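Local coordinates for enoyl-[acyl-carrier-protein] reductase [FMN] (Thermotoga maritima, PDB 5GVJ) that probably reduces enoyl-acyl-carrier-protein intermediates with NADH, using FMN as cofactor, in the manner of a FabK-type enoyl reductase, at residues 136-141 with 154-159; 15-20 with 188-193; 4-9 with 164-169. The protein carries 1 engineered substitution. All blocks are in the same frame, centred on the assembly; numbering follows the deposited sequence.

All three contacts reach the same parallel barrel sheet. Contact 1 pairs strand 136-139 with the helix outside it. Contact 2 is the pairing of strands 17-18 and 189-191, and contact 3 sets the N-terminal helix against strand 167-170. The centres of contacts 2 and 3 lie about 10 Å apart, and each is about 13 Å from that of contact 1. Contacts 2 and 3 are tied by the salt bridge from Arg-6 NH1 to Glu-188 OE2, 2.7 Å. Contacts 1 and 2 meet where Ile-137 CG2 packs 3.4 Å from Gln-191 OE1. Glu-139, Gln-191 and Gly-193 bind FMN in this protein, although no FMN is bound to this chain here.

Contact 1. Residues 136-141 with 154-159; sequences VIAEGM and VLVNKV
Leu-155 lays its CD2 methyl over the backbone of the strand end, where Ala-138 passes into Glu-139. CD2 is 3.7 Å from Ala-138 C and 3.5 Å from Glu-139 N. The same methyl is 3.8 Å from Ala-138 CB, and CG stands behind it at 4.0 Å from that CB. CG lies anti to the backbone N of Leu-155 (chi1 -179°), which carries the branch from the helix to the strand. Ala-138 is the centre of the contact. Its methyl points at the helix and has Leu-155 on one turn and Val-159 on the next. Val-156 CG2 also approaches this methyl, at 4.2 Å. Further back along the strand, Val-136 CG2 meets Val-159 CG1 tip to tip at 4.0 Å. No hydrogen bond crosses the contact, so it is held by apolar packing alone. The CB of Glu-139 points away from the helix. Glu-139 binds FMN in this protein, and Leu-155 therefore packs behind a cofactor residue. Leu-155 also touches Ile-217 of the second subunit, and Asn-157 ND2 bonds to Asp-175 OD2 there. The two axes are 7.9 Å apart at closest approach and run roughly antiparallel, at 146°. This is the beta-alpha half of a beta-alpha-beta unit in a TIM barrel: strand 136-139 leads to helix 152-162, which returns to the neighbouring parallel strand 167-170. That strand touches the helix too, through Val-167 on Val-159 and Ala-169 on Val-156. Helix 122-130 also joins the packing: Ala-125 touches Val-159 and Val-128 touches Val-136.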
ATOM      1  N   VAL A 136      18.358   1.088  -0.559  1.00 14.82           N
ATOM      2  CA  VAL A 136      17.553  -0.110  -0.362  1.00 11.45           C
ATOM      3  C   VAL A 136      16.271   0.020  -1.151  1.00 14.08           C
ATOM      4  O   VAL A 136      15.721   1.117  -1.300  1.00 15.87           O
ATOM      5  CB  VAL A 136      17.232  -0.393   1.123  1.00 13.81           C
ATOM      6  CG1 VAL A 136      18.504  -0.621   1.895  1.00 17.91           C
ATOM      7  CG2 VAL A 136      16.422   0.743   1.718  1.00 15.82           C
ATOM      8  N   ILE A 137      15.814  -1.106  -1.673  1.00 13.59           N
ATOM      9  CA  ILE A 137      14.511  -1.214  -2.299  1.00 14.77           C
ATOM     10  C   ILE A 137      13.573  -1.769  -1.240  1.00 17.91           C
ATOM     11  O   ILE A 137      13.813  -2.853  -0.690  1.00 17.42           O
ATOM     12  CB  ILE A 137      14.556  -2.114  -3.544  1.00 16.82           C
ATOM     13  CG1 ILE A 137      15.422  -1.479  -4.649  1.00 14.22           C
ATOM     14  CG2 ILE A 137      13.140  -2.351  -4.079  1.00 13.70           C
ATOM     15  CD1 ILE A 137      16.011  -2.485  -5.637  1.00 18.68           C
ATOM     16  N   ALA A 138      12.536  -1.007  -0.912  1.00 12.37           N
ATOM     17  CA  ALA A 138      11.524  -1.448   0.033  1.00 15.04           C
ATOM     18  C   ALA A 138      10.382  -1.988  -0.808  1.00 15.96           C
ATOM     19  O   ALA A 138       9.698  -1.227  -1.491  1.00 15.57           O
ATOM     20  CB  ALA A 138      11.078  -0.299   0.935  1.00 13.61           C
ATOM     21  N   GLU A 139      10.203  -3.297  -0.801  1.00 15.94           N
ATOM     22  CA  GLU A 139       9.271  -3.938  -1.722  1.00 15.99           C
ATOM     23  C   GLU A 139       8.028  -4.391  -0.969  1.00 16.09           C
ATOM     24  O   GLU A 139       8.090  -5.343  -0.183  1.00 16.65           O
ATOM     25  CB  GLU A 139       9.938  -5.117  -2.427  1.00 16.14           C
ATOM     26  CG  GLU A 139       9.005  -5.828  -3.386  1.00 17.63           C
ATOM     27  CD  GLU A 139       9.718  -6.912  -4.170  1.00 26.04           C
ATOM     28  OE1 GLU A 139       9.801  -8.056  -3.683  1.00 28.69           O
ATOM     29  OE2 GLU A 139      10.205  -6.601  -5.268  1.00 31.84           O
ATOM     30  N   GLY A 140       6.901  -3.726  -1.225  1.00 17.39           N
ATOM     31  CA  GLY A 140       5.650  -4.122  -0.609  1.00 15.18           C
ATOM     32  C   GLY A 140       5.079  -5.392  -1.213  1.00 17.37           C
ATOM     33  O   GLY A 140       5.359  -5.766  -2.360  1.00 15.17           O
ATOM     34  N   MET A 141       4.257  -6.072  -0.409  1.00 15.35           N
ATOM     35  CA  MET A 141       3.707  -7.380  -0.770  1.00 17.83           C
ATOM     36  C   MET A 141       2.654  -7.324  -1.875  1.00 16.89           C
ATOM     37  O   MET A 141       2.178  -8.390  -2.282  1.00 19.18           O
ATOM     38  CB  MET A 141       3.113  -8.047   0.470  1.00 19.07           C
ATOM     39  CG  MET A 141       2.059  -7.215   1.151  1.00 21.26           C
ATOM     40  SD  MET A 141       0.426  -7.734   0.613  1.00 39.69           S
ATOM     41  CE  MET A 141       0.304  -9.314   1.465  1.00 36.34           C
ATOM     42  N   VAL A 154       2.813   1.173   3.974  1.00 13.48           N
ATOM     43  CA  VAL A 154       3.393   1.154   5.310  1.00 11.59           C
ATOM     44  C   VAL A 154       4.913   1.023   5.241  1.00 14.05           C
ATOM     45  O   VAL A 154       5.656   1.727   5.939  1.00 14.00           O
ATOM     46  CB  VAL A 154       2.767   0.003   6.120  1.00 13.17           C
ATOM     47  CG1 VAL A 154       3.526  -0.205   7.429  1.00 14.89           C
ATOM     48  CG2 VAL A 154       1.267   0.271   6.386  1.00 13.94           C
ATOM     49  N   LEU A 155       5.394   0.102   4.411  1.00 12.08           N
ATOM     50  CA  LEU A 155       6.807  -0.267   4.438  1.00 14.55           C
ATOM     51  C   LEU A 155       7.707   0.894   4.032  1.00 14.50           C
ATOM     52  O   LEU A 155       8.716   1.169   4.688  1.00 14.57           O
ATOM     53  CB  LEU A 155       7.039  -1.460   3.519  1.00 12.69           C
ATOM     54  CG  LEU A 155       8.476  -1.969   3.481  1.00 14.96           C
ATOM     55  CD1 LEU A 155       8.830  -2.662   4.791  1.00 16.07           C
ATOM     56  CD2 LEU A 155       8.620  -2.921   2.292  1.00 14.91           C
ATOM     57  N   VAL A 156       7.381   1.569   2.930  1.00 13.54           N
ATOM     58  CA  VAL A 156       8.220   2.676   2.483  1.00 13.80           C
ATOM     59  C   VAL A 156       8.308   3.752   3.558  1.00 14.95           C
ATOM     60  O   VAL A 156       9.373   4.331   3.787  1.00 15.12           O
ATOM     61  CB  VAL A 156       7.697   3.249   1.154  1.00 12.39           C
ATOM     62  CG1 VAL A 156       8.481   4.502   0.760  1.00 13.48           C
ATOM     63  CG2 VAL A 156       7.787   2.201   0.066  1.00 10.94           C
ATOM     64  N   ASN A 157       7.185   4.038   4.227  1.00 13.37           N
ATOM     65  CA  ASN A 157       7.167   5.050   5.279  1.00 12.29           C
ATOM     66  C   ASN A 157       8.110   4.664   6.410  1.00 14.67           C
ATOM     67  O   ASN A 157       8.972   5.453   6.808  1.00 15.97           O
ATOM     68  CB  ASN A 157       5.731   5.220   5.783  1.00 15.34           C
ATOM     69  CG  ASN A 157       5.570   6.367   6.781  1.00 17.09           C
ATOM     70  OD1 ASN A 157       6.548   6.941   7.262  1.00 17.80           O
ATOM     71  ND2 ASN A 157       4.313   6.713   7.080  1.00 16.26           N
ATOM     72  N   LYS A 158       7.975   3.439   6.927  1.00 11.69           N
ATOM     73  CA  LYS A 158       8.780   3.051   8.084  1.00 13.40           C
ATOM     74  C   LYS A 158      10.249   2.925   7.709  1.00 17.02           C
ATOM     75  O   LYS A 158      11.128   3.388   8.445  1.00 18.58           O
ATOM     76  CB  LYS A 158       8.267   1.733   8.668  1.00 12.05           C
ATOM     77  CG  LYS A 158       9.088   1.204   9.844  1.00 14.98           C
ATOM     78  CD  LYS A 158       9.073   2.191  11.015  1.00 21.96           C
ATOM     79  CE  LYS A 158       9.624   1.558  12.289  1.00 24.85           C
ATOM     80  NZ  LYS A 158      10.006   2.584  13.304  1.00 22.14           N
ATOM     81  N   VAL A 159      10.534   2.318   6.560  1.00 13.70           N
ATOM     82  CA  VAL A 159      11.923   2.115   6.150  1.00 13.50           C
ATOM     83  C   VAL A 159      12.620   3.454   5.947  1.00 14.51           C
ATOM     84  O   VAL A 159      13.731   3.669   6.439  1.00 15.93           O
ATOM     85  CB  VAL A 159      11.989   1.236   4.889  1.00 14.69           C
ATOM     86  CG1 VAL A 159      13.390   1.260   4.268  1.00 18.30           C
ATOM     87  CG2 VAL A 159      11.604  -0.195   5.227  1.00 15.81           C
TER

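Contact 2. Residues 15-20 with 188-193; sequences HPILMG and EAVQMG
Gln-191 leaves its strand beside Leu-18, with the two CB atoms 4.0 Å apart. Its CG lies anti to the backbone N (chi1 178°), and the chain then runs extended along 15-20. CG passes 3.3 Å from Met-19 O, and CD comes to 4.1 Å from Gly-20 CA. At the tip, NE2 donates to Met-19 O at 2.9 Å, with an N-H...O angle of 161°. The acceptor lies in the amide plane, while NE2 is tilted from the carbonyl plane of Met-19. A water bonded to both NE2 and Gly-20 O is a second partner for the amide. These bonds fix the rotation of a side chain that binds FMN. The backbones form a parallel pair of TIM-barrel strands, the first and last of the eight. Val-190 N donates to Pro-16 O, Leu-18 N to Val-190 O at 2.8 Å, and Met-192 N to Leu-18 O. Pro-16 is the centre of an inverse gamma turn, and its CB packs on Ala-189 CB at 3.9 Å. At the far end Gly-20 and Gly-193 come close, their CA atoms 3.9 Å apart. A second water accepts from Gly-20 N and donates to Gly-193 O.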
ATOM      1  N   HIS A  15      16.605   9.413 -14.789  1.00 13.16           N
ATOM      2  CA  HIS A  15      15.287   9.362 -14.176  1.00 16.11           C
ATOM      3  C   HIS A  15      15.295   8.414 -12.983  1.00 14.69           C
ATOM      4  O   HIS A  15      15.956   7.374 -13.027  1.00 13.37           O
ATOM      5  CB  HIS A  15      14.195   8.893 -15.159  1.00 18.39           C
ATOM      6  CG  HIS A  15      14.228   9.584 -16.484  1.00 18.33           C
ATOM      7  ND1 HIS A  15      14.025  10.939 -16.621  1.00 19.33           N
ATOM      8  CD2 HIS A  15      14.439   9.103 -17.734  1.00 20.85           C
ATOM      9  CE1 HIS A  15      14.113  11.266 -17.899  1.00 19.47           C
ATOM     10  NE2 HIS A  15      14.362  10.172 -18.594  1.00 18.36           N
ATOM     11  N   PRO A  16      14.545   8.732 -11.915  1.00 16.27           N
ATOM     12  CA  PRO A  16      14.545   7.900 -10.696  1.00 14.69           C
ATOM     13  C   PRO A  16      13.598   6.707 -10.815  1.00 13.40           C
ATOM     14  O   PRO A  16      12.689   6.520 -10.003  1.00 12.17           O
ATOM     15  CB  PRO A  16      14.086   8.901  -9.628  1.00 13.99           C
ATOM     16  CG  PRO A  16      13.060   9.746 -10.407  1.00 14.32           C
ATOM     17  CD  PRO A  16      13.686   9.920 -11.779  1.00 16.03           C
ATOM     18  N   ILE A  17      13.803   5.903 -11.857  1.00 12.77           N
ATOM     19  CA  ILE A  17      12.880   4.848 -12.253  1.00 15.15           C
ATOM     20  C   ILE A  17      13.686   3.592 -12.554  1.00 15.19           C
ATOM     21  O   ILE A  17      14.584   3.623 -13.401  1.00 15.15           O
ATOM     22  CB  ILE A  17      12.045   5.273 -13.475  1.00 16.29           C
ATOM     23  CG1 ILE A  17      11.195   6.506 -13.121  1.00 15.01           C
ATOM     24  CG2 ILE A  17      11.167   4.129 -13.956  1.00 15.27           C
ATOM     25  CD1 ILE A  17      10.431   7.102 -14.324  1.00 18.18           C
ATOM     26  N   LEU A  18      13.394   2.498 -11.840  1.00 15.61           N
ATOM     27  CA  LEU A  18      14.016   1.204 -12.101  1.00 17.09           C
ATOM     28  C   LEU A  18      12.978   0.230 -12.642  1.00 18.71           C
ATOM     29  O   LEU A  18      11.799   0.318 -12.301  1.00 16.13           O
ATOM     30  CB  LEU A  18      14.642   0.578 -10.837  1.00 18.06           C
ATOM     31  CG  LEU A  18      15.433   1.331  -9.768  1.00 21.34           C
ATOM     32  CD1 LEU A  18      16.215   0.333  -8.888  1.00 17.07           C
ATOM     33  CD2 LEU A  18      16.321   2.422 -10.303  1.00 29.25           C
ATOM     34  N   MET A  19      13.418  -0.689 -13.506  1.00 15.78           N
ATOM     35  CA  MET A  19      12.608  -1.846 -13.861  1.00 14.73           C
ATOM     36  C   MET A  19      12.842  -2.945 -12.825  1.00 15.24           C
ATOM     37  O   MET A  19      13.675  -2.812 -11.930  1.00 17.33           O
ATOM     38  CB  MET A  19      12.934  -2.340 -15.288  1.00 15.52           C
ATOM     39  CG  MET A  19      14.227  -3.109 -15.408  1.00 15.39           C
ATOM     40  SD  MET A  19      14.576  -3.718 -17.093  1.00 13.55           S
ATOM     41  CE  MET A  19      14.164  -5.448 -16.920  1.00 13.87           C
ATOM     42  N   GLY A  20      12.103  -4.045 -12.949  1.00 15.06           N
ATOM     43  CA  GLY A  20      12.183  -5.098 -11.947  1.00 19.38           C
ATOM     44  C   GLY A  20      13.400  -6.011 -11.974  1.00 23.20           C
ATOM     45  O   GLY A  20      14.014  -6.272 -10.932  1.00 27.48           O
ATOM     46  N   GLU A 188      12.931   7.993  -2.801  1.00 18.81           N
ATOM     47  CA  GLU A 188      13.552   8.890  -3.768  1.00 15.03           C
ATOM     48  C   GLU A 188      13.722   8.241  -5.138  1.00 14.27           C
ATOM     49  O   GLU A 188      14.375   8.822  -6.011  1.00 16.56           O
ATOM     50  CB  GLU A 188      14.884   9.399  -3.211  1.00 15.23           C
ATOM     51  CG  GLU A 188      14.624  10.111  -1.887  1.00 18.68           C
ATOM     52  CD  GLU A 188      15.876  10.571  -1.181  1.00 23.50           C
ATOM     53  OE1 GLU A 188      16.429  11.599  -1.599  1.00 24.82           O
ATOM     54  OE2 GLU A 188      16.284   9.916  -0.205  1.00 20.89           O
ATOM     55  N   ALA A 189      13.153   7.056  -5.341  1.00 13.07           N
ATOM     56  CA  ALA A 189      13.005   6.473  -6.670  1.00 13.07           C
ATOM     57  C   ALA A 189      11.929   5.401  -6.574  1.00 16.00           C
ATOM     58  O   ALA A 189      11.434   5.088  -5.487  1.00 13.35           O
ATOM     59  CB  ALA A 189      14.332   5.904  -7.204  1.00 11.89           C
ATOM     60  N   VAL A 190      11.539   4.855  -7.727  1.00 14.83           N
ATOM     61  CA  VAL A 190      10.539   3.795  -7.748  1.00 13.16           C
ATOM     62  C   VAL A 190      11.000   2.695  -8.689  1.00 16.07           C
ATOM     63  O   VAL A 190      11.689   2.945  -9.678  1.00 16.05           O
ATOM     64  CB  VAL A 190       9.139   4.310  -8.165  1.00 14.15           C
ATOM     65  CG1 VAL A 190       8.562   5.232  -7.077  1.00 14.76           C
ATOM     66  CG2 VAL A 190       9.195   5.031  -9.507  1.00 15.30           C
ATOM     67  N   GLN A 191      10.604   1.471  -8.369  1.00 15.35           N
ATOM     68  CA  GLN A 191      10.842   0.314  -9.216  1.00 15.33           C
ATOM     69  C   GLN A 191       9.482  -0.219  -9.647  1.00 16.69           C
ATOM     70  O   GLN A 191       8.585  -0.368  -8.812  1.00 16.82           O
ATOM     71  CB  GLN A 191      11.656  -0.747  -8.469  1.00 14.39           C
ATOM     72  CG  GLN A 191      11.913  -1.997  -9.276  1.00 16.42           C
ATOM     73  CD  GLN A 191      12.770  -2.975  -8.511  1.00 23.08           C
ATOM     74  OE1 GLN A 191      12.508  -3.245  -7.336  1.00 18.04           O
ATOM     75  NE2 GLN A 191      13.821  -3.485  -9.160  1.00 17.08           N
ATOM     76  N   MET A 192       9.305  -0.460 -10.958  1.00 17.20           N
ATOM     77  CA  MET A 192       7.983  -0.777 -11.516  1.00 16.43           C
ATOM     78  C   MET A 192       8.083  -2.036 -12.364  1.00 20.35           C
ATOM     79  O   MET A 192       8.059  -1.951 -13.597  1.00 19.89           O
ATOM     80  CB  MET A 192       7.439   0.390 -12.350  1.00 18.50           C
ATOM     81  CG  MET A 192       7.385   1.740 -11.672  1.00 19.67           C
ATOM     82  SD  MET A 192       6.452   2.842 -12.762  1.00 24.97           S
ATOM     83  CE  MET A 192       6.701   4.424 -11.977  1.00 21.57           C
ATOM     84  N   GLY A 193       8.159  -3.194 -11.717  1.00 15.49           N
ATOM     85  CA  GLY A 193       8.382  -4.421 -12.463  1.00 16.39           C
ATOM     86  C   GLY A 193       7.302  -4.734 -13.484  1.00 19.23           C
ATOM     87  O   GLY A 193       7.592  -4.893 -14.678  1.00 16.03           O
TER
HETATM   88  O   HOH W   1      10.313  -5.039 -15.209  1.00 19.03           O
HETATM   89  O   HOH W   2      15.929  -5.646  -8.754  1.00 20.15           O

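Contact 3. Residues 4-9 with 164-169; sequences RTRVTD and NIPVIA
The helix that begins at Arg-6 comes closest to the other segment at Val-7 and Pro-166, whose CA atoms are 6.6 Å apart. Pro-166 is in the loop just before strand 167-170. Thr-5 is the N-cap of the helix: its OG1 accepts from Val-7 N at 2.9 Å and, weakly, from Thr-8 N. The same OG1 is also hydrogen-bonded to Glu-188 O, which ties the start of the helix to the loop before strand 189-191. In barrel terms, this N-terminal helix sits at the end of the TIM barrel where the strands begin. The FMN residues are at the other end of the strands. Val-7 is the apolar side chain that enters from the helix. Its CG2 packs on Pro-166 CB at 3.7 Å and on Ile-168 CG1 at 4.1 Å. CG1 of Val-7 reaches Ile-168 CD1. Ile-168 sends this branch inward, where it also meets Ile-137 of the adjacent strand and Leu-18 of strand 17-18, which lies beyond strand 189-191 on the other side. Arg-6, an exposed residue, packs on the proline. Its chain crosses the ring at about a right angle and bends at chi3 (77°). This brings the flat guanidinium over the ring, with Pro-166 CG 3.7 Å above the centre of one face. At the edge of the group, NH2 donates to Asn-164 O, with an N-H...O angle of 161° and in the carbonyl plane. The modelled length of 2.5 Å is very short and should be read with caution. NH1 makes a weak bond to the same oxygen at 3.2 Å, and also forms a salt bridge with Glu-188 OE2.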
ATOM      1  N   ARG A   4      15.228  15.343 -10.265  1.00 23.67           N
ATOM      2  CA  ARG A   4      16.520  14.918  -9.752  1.00 21.67           C
ATOM      3  C   ARG A   4      16.347  14.465  -8.310  1.00 19.12           C
ATOM      4  O   ARG A   4      15.649  15.120  -7.537  1.00 22.29           O
ATOM      5  CB  ARG A   4      17.526  16.066  -9.841  1.00 26.62           C
ATOM      6  CG  ARG A   4      18.943  15.680  -9.507  1.00 23.16           C
ATOM      7  CD  ARG A   4      19.885  16.872  -9.657  1.00 33.01           C
ATOM      8  NE  ARG A   4      21.249  16.511  -9.281  1.00 35.27           N
ATOM      9  CZ  ARG A   4      22.319  17.251  -9.547  1.00 38.13           C
ATOM     10  NH1 ARG A   4      22.185  18.406 -10.188  1.00 35.26           N
ATOM     11  NH2 ARG A   4      23.520  16.829  -9.179  1.00 38.42           N
ATOM     12  N   THR A   5      16.935  13.324  -7.952  1.00 20.05           N
ATOM     13  CA  THR A   5      16.865  12.838  -6.574  1.00 16.10           C
ATOM     14  C   THR A   5      18.228  12.300  -6.171  1.00 18.69           C
ATOM     15  O   THR A   5      19.126  12.148  -7.001  1.00 17.35           O
ATOM     16  CB  THR A   5      15.821  11.733  -6.384  1.00 16.41           C
ATOM     17  OG1 THR A   5      16.348  10.486  -6.851  1.00 16.09           O
ATOM     18  CG2 THR A   5      14.519  12.042  -7.156  1.00 16.71           C
ATOM     19  N   ARG A   6      18.380  11.974  -4.880  1.00 14.18           N
ATOM     20  CA  ARG A   6      19.616  11.310  -4.469  1.00 15.11           C
ATOM     21  C   ARG A   6      19.870  10.040  -5.276  1.00 15.66           C
ATOM     22  O   ARG A   6      21.028   9.641  -5.458  1.00 16.17           O
ATOM     23  CB  ARG A   6      19.582  10.973  -2.980  1.00 14.80           C
ATOM     24  CG  ARG A   6      19.588  12.186  -2.062  1.00 20.18           C
ATOM     25  CD  ARG A   6      19.045  11.805  -0.672  1.00 21.53           C
ATOM     26  NE  ARG A   6      20.005  11.094   0.124  1.00 26.73           N
ATOM     27  CZ  ARG A   6      19.715  10.250   1.110  1.00 26.22           C
ATOM     28  NH1 ARG A   6      18.458   9.936   1.435  1.00 22.41           N
ATOM     29  NH2 ARG A   6      20.717   9.699   1.759  1.00 20.66           N
ATOM     30  N   VAL A   7      18.811   9.387  -5.763  1.00 13.77           N
ATOM     31  CA  VAL A   7      19.018   8.126  -6.472  1.00 12.91           C
ATOM     32  C   VAL A   7      19.552   8.381  -7.873  1.00 13.72           C
ATOM     33  O   VAL A   7      20.452   7.676  -8.341  1.00 15.94           O
ATOM     34  CB  VAL A   7      17.728   7.285  -6.497  1.00 14.30           C
ATOM     35  CG1 VAL A   7      17.903   6.077  -7.421  1.00 17.06           C
ATOM     36  CG2 VAL A   7      17.380   6.827  -5.083  1.00 11.65           C
ATOM     37  N   THR A   8      19.027   9.389  -8.577  1.00 15.66           N
ATOM     38  CA  THR A   8      19.608   9.666  -9.891  1.00 16.59           C
ATOM     39  C   THR A   8      21.058  10.133  -9.762  1.00 18.41           C
ATOM     40  O   THR A   8      21.889   9.836 -10.631  1.00 17.40           O
ATOM     41  CB  THR A   8      18.769  10.694 -10.661  1.00 16.93           C
ATOM     42  OG1 THR A   8      18.786  11.962  -9.993  1.00 17.74           O
ATOM     43  CG2 THR A   8      17.341  10.216 -10.792  1.00 15.74           C
ATOM     44  N   ASP A   9      21.389  10.828  -8.670  1.00 18.74           N
ATOM     45  CA  ASP A   9      22.779  11.205  -8.430  1.00 18.08           C
ATOM     46  C   ASP A   9      23.629   9.985  -8.117  1.00 18.88           C
ATOM     47  O   ASP A   9      24.709   9.805  -8.690  1.00 20.84           O
ATOM     48  CB  ASP A   9      22.861  12.210  -7.286  1.00 19.00           C
ATOM     49  CG  ASP A   9      22.323  13.560  -7.671  1.00 25.40           C
ATOM     50  OD1 ASP A   9      22.484  13.938  -8.849  1.00 28.75           O
ATOM     51  OD2 ASP A   9      21.753  14.242  -6.791  1.00 32.60           O
ATOM     52  N   ASN A 164      19.287   6.439   6.724  1.00 17.82           N
ATOM     53  CA  ASN A 164      19.670   7.670   6.050  1.00 18.68           C
ATOM     54  C   ASN A 164      19.984   7.476   4.569  1.00 18.42           C
ATOM     55  O   ASN A 164      19.968   8.461   3.823  1.00 19.20           O
ATOM     56  CB  ASN A 164      20.876   8.314   6.749  1.00 21.55           C
ATOM     57  CG  ASN A 164      20.484   9.088   7.988  1.00 27.40           C
ATOM     58  OD1 ASN A 164      19.524   9.853   7.970  1.00 31.54           O
ATOM     59  ND2 ASN A 164      21.223   8.890   9.077  1.00 25.67           N
ATOM     60  N   ILE A 165      20.270   6.252   4.128  1.00 16.39           N
ATOM     61  CA  ILE A 165      20.551   5.988   2.712  1.00 16.77           C
ATOM     62  C   ILE A 165      19.240   6.105   1.942  1.00 17.53           C
ATOM     63  O   ILE A 165      18.168   5.983   2.549  1.00 17.13           O
ATOM     64  CB  ILE A 165      21.190   4.607   2.499  1.00 15.09           C
ATOM     65  CG1 ILE A 165      20.322   3.502   3.104  1.00 16.47           C
ATOM     66  CG2 ILE A 165      22.591   4.563   3.095  1.00 19.52           C
ATOM     67  CD1 ILE A 165      20.760   2.101   2.718  1.00 16.89           C
ATOM     68  N   PRO A 166      19.269   6.340   0.628  1.00 18.53           N
ATOM     69  CA  PRO A 166      18.014   6.477  -0.122  1.00 17.83           C
ATOM     70  C   PRO A 166      17.225   5.181  -0.148  1.00 17.83           C
ATOM     71  O   PRO A 166      17.787   4.084  -0.165  1.00 15.29           O
ATOM     72  CB  PRO A 166      18.478   6.856  -1.533  1.00 18.12           C
ATOM     73  CG  PRO A 166      19.823   7.469  -1.332  1.00 19.08           C
ATOM     74  CD  PRO A 166      20.440   6.680  -0.197  1.00 15.93           C
ATOM     75  N   VAL A 167      15.899   5.332  -0.175  1.00 13.61           N
ATOM     76  CA  VAL A 167      14.966   4.217  -0.261  1.00 12.34           C
ATOM     77  C   VAL A 167      14.299   4.253  -1.629  1.00 15.71           C
ATOM     78  O   VAL A 167      13.902   5.323  -2.112  1.00 16.93           O
ATOM     79  CB  VAL A 167      13.916   4.283   0.868  1.00 13.26           C
ATOM     80  CG1 VAL A 167      12.845   3.211   0.674  1.00 14.41           C
ATOM     81  CG2 VAL A 167      14.605   4.104   2.230  1.00 16.05           C
ATOM     82  N   ILE A 168      14.185   3.088  -2.256  1.00 13.27           N
ATOM     83  CA  ILE A 168      13.491   2.935  -3.527  1.00 16.50           C
ATOM     84  C   ILE A 168      12.242   2.108  -3.261  1.00 15.82           C
ATOM     85  O   ILE A 168      12.321   1.035  -2.648  1.00 15.74           O
ATOM     86  CB  ILE A 168      14.401   2.278  -4.581  1.00 12.45           C
ATOM     87  CG1 ILE A 168      15.688   3.098  -4.731  1.00 13.05           C
ATOM     88  CG2 ILE A 168      13.683   2.152  -5.916  1.00 13.01           C
ATOM     89  CD1 ILE A 168      16.740   2.463  -5.637  1.00 12.46           C
ATOM     90  N   ALA A 169      11.087   2.622  -3.679  1.00 14.39           N
ATOM     91  CA  ALA A 169       9.814   1.954  -3.429  1.00 16.27           C
ATOM     92  C   ALA A 169       9.506   0.996  -4.572  1.00 14.14           C
ATOM     93  O   ALA A 169       9.658   1.359  -5.738  1.00 16.45           O
ATOM     94  CB  ALA A 169       8.689   2.974  -3.294  1.00 12.79           C
TER